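Local atomic coordinates of putative cell adhesion protein (Parabacteroides distasonis, PDB entry 3LIU), a protein that probably serves as a fimbrillin of the FimA/Mfa1 family, a building block of a distinct type of pilus used in cell adhesion. Residues A[207-212]-A[222-227]; A[284-289]-A[353-358]. All coordinates share one frame; numbering follows the deposited sequence.

Contact 1 of 2, residues A[207-212]-A[222-227]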
loop_
_atom_site.group_PDB
_atom_site.type_symbol
_atom_site.label_atom_id
_atom_site.label_comp_id
_atom_site.label_asym_id
_atom_site.label_seq_id
_atom_site.Cartn_x
_atom_site.Cartn_y
_atom_site.Cartn_z
ATOM N N SER A 207 11.640 -1.504 -5.954
ATOM C CA SER A 207 11.410 -2.404 -4.830
ATOM C C SER A 207 10.092 -2.204 -4.096
ATOM O O SER A 207 10.043 -2.270 -2.873
ATOM C CB SER A 207 12.573 -2.371 -3.819
ATOM O OG SER A 207 13.781 -2.733 -4.469
ATOM N N ALA A 208 9.010 -2.031 -4.861
ATOM C CA ALA A 208 7.642 -2.075 -4.333
ATOM C C ALA A 208 7.286 -3.548 -4.197
ATOM O O ALA A 208 7.381 -4.286 -5.184
ATOM C CB ALA A 208 6.662 -1.375 -5.326
ATOM N N LYS A 209 6.919 -4.000 -3.002
ATOM C CA LYS A 209 6.407 -5.362 -2.885
ATOM C C LYS A 209 5.109 -5.434 -3.677
ATOM O O LYS A 209 4.203 -4.614 -3.503
ATOM C CB LYS A 209 6.254 -5.795 -1.445
ATOM C CG LYS A 209 7.588 -6.176 -0.831
ATOM C CD LYS A 209 7.494 -6.898 0.469
ATOM C CE LYS A 209 8.891 -7.355 0.948
ATOM N NZ LYS A 209 8.883 -8.019 2.266
ATOM N N GLY A 210 5.052 -6.382 -4.606
ATOM C CA GLY A 210 3.907 -6.482 -5.483
ATOM C C GLY A 210 2.907 -7.503 -5.041
ATOM O O GLY A 210 1.922 -7.747 -5.737
ATOM N N VAL A 211 3.168 -8.111 -3.880
ATOM C CA VAL A 211 2.253 -9.075 -3.255
ATOM C C VAL A 211 2.052 -8.712 -1.784
ATOM O O VAL A 211 2.929 -8.110 -1.145
ATOM C CB VAL A 211 2.746 -10.537 -3.315
ATOM C CG1 VAL A 211 2.750 -11.106 -4.739
ATOM C CG2 VAL A 211 4.156 -10.670 -2.653
ATOM N N SER A 212 0.890 -9.104 -1.261
ATOM C CA SER A 212 0.463 -8.834 0.135
ATOM C C SER A 212 -0.564 -9.873 0.573
ATOM O O SER A 212 -1.275 -10.459 -0.251
ATOM C CB SER A 212 -0.161 -7.424 0.264
ATOM O OG SER A 212 -0.730 -7.167 1.568
ATOM N N THR A 222 -0.287 -5.887 10.369
ATOM C CA THR A 222 0.616 -6.148 9.261
ATOM C C THR A 222 0.060 -7.238 8.348
ATOM O O THR A 222 -0.539 -8.224 8.813
ATOM C CB THR A 222 2.055 -6.469 9.759
ATOM O OG1 THR A 222 2.905 -6.638 8.622
ATOM C CG2 THR A 222 2.109 -7.735 10.594
ATOM N N ILE A 223 0.195 -6.995 7.044
ATOM C CA ILE A 223 -0.238 -7.890 5.993
ATOM C C ILE A 223 0.908 -8.131 5.004
ATOM O O ILE A 223 0.715 -8.685 3.925
ATOM C CB ILE A 223 -1.466 -7.324 5.215
ATOM C CG1 ILE A 223 -1.197 -5.901 4.750
ATOM C CG2 ILE A 223 -2.753 -7.459 6.085
ATOM C CD1 ILE A 223 -2.318 -5.235 3.898
ATOM N N GLU A 224 2.091 -7.653 5.354
ATOM C CA GLU A 224 3.288 -7.799 4.534
ATOM C C GLU A 224 3.625 -9.254 4.315
ATOM O O GLU A 224 3.567 -10.065 5.253
ATOM C CB GLU A 224 4.499 -7.145 5.240
ATOM C CG GLU A 224 5.825 -7.201 4.417
ATOM C CD GLU A 224 6.976 -6.457 5.092
ATOM O OE1 GLU A 224 6.792 -5.985 6.222
ATOM O OE2 GLU A 224 8.055 -6.308 4.474
ATOM N N LYS A 225 4.033 -9.577 3.095
ATOM C CA LYS A 225 4.554 -10.911 2.779
ATOM C C LYS A 225 6.067 -10.926 2.933
ATOM O O LYS A 225 6.761 -10.062 2.386
ATOM C CB LYS A 225 4.247 -11.283 1.341
ATOM C CG LYS A 225 2.795 -11.630 1.012
ATOM C CD LYS A 225 2.203 -12.699 1.943
ATOM C CE LYS A 225 0.965 -13.347 1.298
ATOM N NZ LYS A 225 0.230 -14.259 2.210
ATOM N N ASP A 226 6.575 -11.910 3.681
ATOM C CA ASP A 226 7.998 -12.172 3.709
ATOM C C ASP A 226 8.440 -12.619 2.332
ATOM O O ASP A 226 7.699 -13.305 1.630
ATOM C CB ASP A 226 8.331 -13.283 4.694
ATOM C CG ASP A 226 8.176 -12.874 6.106
ATOM O OD1 ASP A 226 7.966 -11.695 6.405
ATOM O OD2 ASP A 226 8.295 -13.749 6.944
ATOM N N PHE A 227 9.651 -12.244 1.954
ATOM C CA PHE A 227 10.253 -12.648 0.663
ATOM C C PHE A 227 11.432 -13.565 0.915
ATOM O O PHE A 227 12.014 -13.558 1.996
ATOM C CB PHE A 227 10.703 -11.420 -0.135
ATOM C CG PHE A 227 9.633 -10.779 -0.989
ATOM C CD1 PHE A 227 8.295 -10.660 -0.547
ATOM C CD2 PHE A 227 9.987 -10.196 -2.195
ATOM C CE1 PHE A 227 7.343 -9.983 -1.316
ATOM C CE2 PHE A 227 9.041 -9.512 -2.990
ATOM C CZ PHE A 227 7.734 -9.398 -2.570
HETATM O O HOH W 1 3.804 -7.189 1.312
#
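K209 reaches along the ring of F227 to the backbone and acid beyond it. K209 CE sits over one face of the F227 ring, a CH-pi contact 3.9 Å from the ring centroid and 19° off the normal. K209 CD comes within 3.6 Å of F227 CE1. The chain is extended beyond CG (chi2 -167°, chi3 175°), which carries the ammonium past the ring. There K209 NZ donates to K225 O at 2.9 Å. K209 NZ also forms a salt bridge with E224 OE2, again 2.9 Å, meeting that oxygen on its anti side. E291 gives the same ammonium a second carboxylate, which probably stabilises its buried charge. V211 CG2 touches F227 CE1 obliquely at 3.5 Å. K225 CG lies against S212 CA at 3.7 Å. K225 NZ makes a salt bridge with E111 and a hydrogen bond to S213 OG. A water joins the backbones: it donates to V211 O and accepts from K225 N. Further out, T288 and the backbone N of K289 hold the E224 carboxylate. The contact fastens the loop after strand 193-213 back onto that strand's end. Strand 113-115 packs on V211, S212 and K225, while strand 238-240 touches K209 through Y238.

Contact 2 of 2, residues A[284-289]-A[353-358]; sequences VYENTK and YVQRNY
E286 lays its carboxylate against the backbone at R356. E286 OE2 accepts from R356 N at 2.9 Å on its anti lone pair, with an N-H...O angle of 160°. E286 OE2 also lies 3.4 Å from R356 CG. The guanidinium is turned almost perpendicular to the carboxylate, 89° between planes, and leads away to G221 and D174. The other carboxylate oxygen, OE1, accepts from I223 N and is hydrogen-bonded to T222 OG1. A lysine in place of E286 would probably leave the amides of R356 and I223 and the hydroxyl of T222 without their partner. N287 and V354 form a single antiparallel hydrogen-bonded pair. N287 N donates to V354 O at 3.0 Å, and V354 N returns a bond to N287 O at 3.1 Å. This beta bridge ties two loops, one after strand 282-284 and one leading into strand 358-366. Strand 172-185 pairs antiparallel with the first strand and parallel with the second, consistent with the transthyretin-like beta-sandwich fold of the FimA family. V354 CG1 stands anti to its own N (chi1 -179°), which turns it to V284 CG2 at 3.6 Å, the two side chains crossing at about a right angle. T288 CG2 packs 4.1 Å from Q355 CG. Y353 CB rests 3.4 Å from N287 O, and its ring passes obliquely by T288 O.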
loop_
_atom_site.group_PDB
_atom_site.type_symbol
_atom_site.label_atom_id
_atom_site.label_comp_id
_atom_site.label_asym_id
_atom_site.label_seq_id
_atom_site.Cartn_x
_atom_site.Cartn_y
_atom_site.Cartn_z
ATOM N N VAL A 284 1.408 1.107 -3.325
ATOM C CA VAL A 284 2.344 0.011 -3.123
ATOM C C VAL A 284 1.802 -0.806 -1.963
ATOM O O VAL A 284 0.961 -0.307 -1.186
ATOM C CB VAL A 284 3.811 0.522 -2.791
ATOM C CG1 VAL A 284 4.404 1.305 -3.924
ATOM C CG2 VAL A 284 3.834 1.363 -1.522
ATOM N N TYR A 285 2.271 -2.041 -1.824
ATOM C CA TYR A 285 1.940 -2.846 -0.641
ATOM C C TYR A 285 3.012 -2.609 0.443
ATOM O O TYR A 285 4.051 -1.944 0.208
ATOM C CB TYR A 285 1.811 -4.350 -0.980
ATOM C CG TYR A 285 0.617 -4.768 -1.843
ATOM C CD1 TYR A 285 -0.640 -4.205 -1.667
ATOM C CD2 TYR A 285 0.747 -5.770 -2.800
ATOM C CE1 TYR A 285 -1.718 -4.592 -2.417
ATOM C CE2 TYR A 285 -0.370 -6.185 -3.573
ATOM C CZ TYR A 285 -1.569 -5.589 -3.382
ATOM O OH TYR A 285 -2.675 -5.909 -4.125
ATOM N N GLU A 286 2.790 -3.207 1.608
ATOM C CA GLU A 286 3.742 -3.064 2.704
ATOM C C GLU A 286 5.087 -3.640 2.340
ATOM O O GLU A 286 5.195 -4.668 1.663
ATOM C CB GLU A 286 3.253 -3.738 3.994
ATOM C CG GLU A 286 1.955 -3.161 4.547
ATOM C CD GLU A 286 1.692 -3.541 6.001
ATOM O OE1 GLU A 286 1.920 -4.721 6.354
ATOM O OE2 GLU A 286 1.184 -2.667 6.762
ATOM N N ASN A 287 6.109 -2.929 2.779
ATOM C CA ASN A 287 7.474 -3.382 2.754
ATOM C C ASN A 287 8.262 -2.720 3.900
ATOM O O ASN A 287 8.518 -1.504 3.883
ATOM C CB ASN A 287 8.126 -3.056 1.425
ATOM C CG ASN A 287 9.545 -3.612 1.329
ATOM O OD1 ASN A 287 10.003 -4.269 2.254
ATOM N ND2 ASN A 287 10.257 -3.305 0.240
ATOM N N THR A 288 8.550 -3.502 4.914
ATOM C CA THR A 288 9.391 -3.084 6.029
ATOM C C THR A 288 10.639 -3.907 6.074
ATOM O O THR A 288 11.640 -3.479 6.628
ATOM C CB THR A 288 8.668 -3.200 7.395
ATOM O OG1 THR A 288 8.443 -4.576 7.712
ATOM C CG2 THR A 288 7.331 -2.448 7.326
ATOM N N LYS A 289 10.602 -5.104 5.500
ATOM C CA LYS A 289 11.779 -5.980 5.575
ATOM C C LYS A 289 12.781 -5.815 4.434
ATOM O O LYS A 289 13.960 -6.031 4.639
ATOM C CB LYS A 289 11.359 -7.441 5.743
ATOM C CG LYS A 289 10.699 -7.651 7.122
ATOM C CD LYS A 289 10.046 -8.996 7.240
ATOM C CE LYS A 289 9.270 -9.164 8.564
ATOM N NZ LYS A 289 9.026 -10.639 8.798
ATOM N N TYR A 353 9.516 2.574 7.460
ATOM C CA TYR A 353 9.359 2.047 6.109
ATOM C C TYR A 353 7.891 2.156 5.625
ATOM O O TYR A 353 7.221 3.152 5.916
ATOM C CB TYR A 353 9.995 0.627 6.011
ATOM C CG TYR A 353 11.488 0.669 6.289
ATOM C CD1 TYR A 353 12.329 1.415 5.477
ATOM C CD2 TYR A 353 12.055 -0.016 7.359
ATOM C CE1 TYR A 353 13.686 1.480 5.715
ATOM C CE2 TYR A 353 13.424 0.048 7.604
ATOM C CZ TYR A 353 14.222 0.804 6.769
ATOM O OH TYR A 353 15.569 0.904 6.963
ATOM N N VAL A 354 7.404 1.169 4.893
ATOM C CA VAL A 354 6.144 1.287 4.177
ATOM C C VAL A 354 5.076 0.391 4.777
ATOM O O VAL A 354 5.144 -0.829 4.677
ATOM C CB VAL A 354 6.319 0.980 2.656
ATOM C CG1 VAL A 354 5.001 1.132 1.902
ATOM C CG2 VAL A 354 7.422 1.870 2.055
ATOM N N GLN A 355 4.071 1.028 5.392
ATOM C CA GLN A 355 3.013 0.320 6.072
ATOM C C GLN A 355 1.687 0.774 5.486
ATOM O O GLN A 355 1.579 1.881 4.957
ATOM C CB GLN A 355 3.055 0.571 7.565
ATOM C CG GLN A 355 4.350 0.171 8.209
ATOM C CD GLN A 355 4.334 0.445 9.726
ATOM O OE1 GLN A 355 3.305 0.340 10.350
ATOM N NE2 GLN A 355 5.470 0.804 10.293
ATOM N N ARG A 356 0.694 -0.093 5.623
ATOM C CA ARG A 356 -0.594 0.055 4.939
ATOM C C ARG A 356 -1.383 1.291 5.430
ATOM O O ARG A 356 -1.311 1.669 6.593
ATOM C CB ARG A 356 -1.427 -1.201 5.172
ATOM C CG ARG A 356 -1.910 -1.323 6.653
ATOM C CD ARG A 356 -2.454 -2.705 7.011
ATOM N NE ARG A 356 -3.750 -2.903 6.435
ATOM C CZ ARG A 356 -4.671 -3.776 6.873
ATOM N NH1 ARG A 356 -4.441 -4.591 7.886
ATOM N NH2 ARG A 356 -5.852 -3.831 6.252
ATOM N N ASN A 357 -2.137 1.874 4.508
ATOM C CA ASN A 357 -3.150 2.885 4.805
ATOM C C ASN A 357 -2.579 4.189 5.383
ATOM O O ASN A 357 -3.229 4.853 6.181
ATOM C CB ASN A 357 -4.224 2.310 5.730
ATOM C CG ASN A 357 -5.550 3.058 5.600
ATOM O OD1 ASN A 357 -6.001 3.357 4.501
ATOM N ND2 ASN A 357 -6.165 3.352 6.712
ATOM N N TYR A 358 -1.345 4.501 4.989
ATOM C CA TYR A 358 -0.696 5.772 5.261
ATOM C C TYR A 358 -0.331 6.431 3.969
ATOM O O TYR A 358 -0.077 5.771 2.976
ATOM C CB TYR A 358 0.603 5.588 6.061
ATOM C CG TYR A 358 0.408 5.145 7.492
ATOM C CD1 TYR A 358 -0.058 6.028 8.463
ATOM C CD2 TYR A 358 0.665 3.840 7.868
ATOM C CE1 TYR A 358 -0.219 5.611 9.786
ATOM C CE2 TYR A 358 0.467 3.408 9.162
ATOM C CZ TYR A 358 0.051 4.304 10.124
ATOM O OH TYR A 358 -0.112 3.863 11.403
#

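In the fold
The two contacts follow one another along the chain without interleaving, yet their centres lie only about 8 Å apart and they touch directly. The loops 222-227 and 284-289 make most of the join. E224 OE1 and T288 OG1 are 2.6 Å apart, a probable hydrogen bond. D226 OD1 and K289 NZ form a salt bridge at 2.8 Å. Packing also links the two: V211 C lies 3.4 Å from Y285 CD2. E224 holds K209 in contact 1 and T288 in contact 2; E286 accepts from R356 N in contact 2 and from I223 N in contact 1. Both contacts are buried: their centres lie about 9 and 6 Å from the centre of the chain.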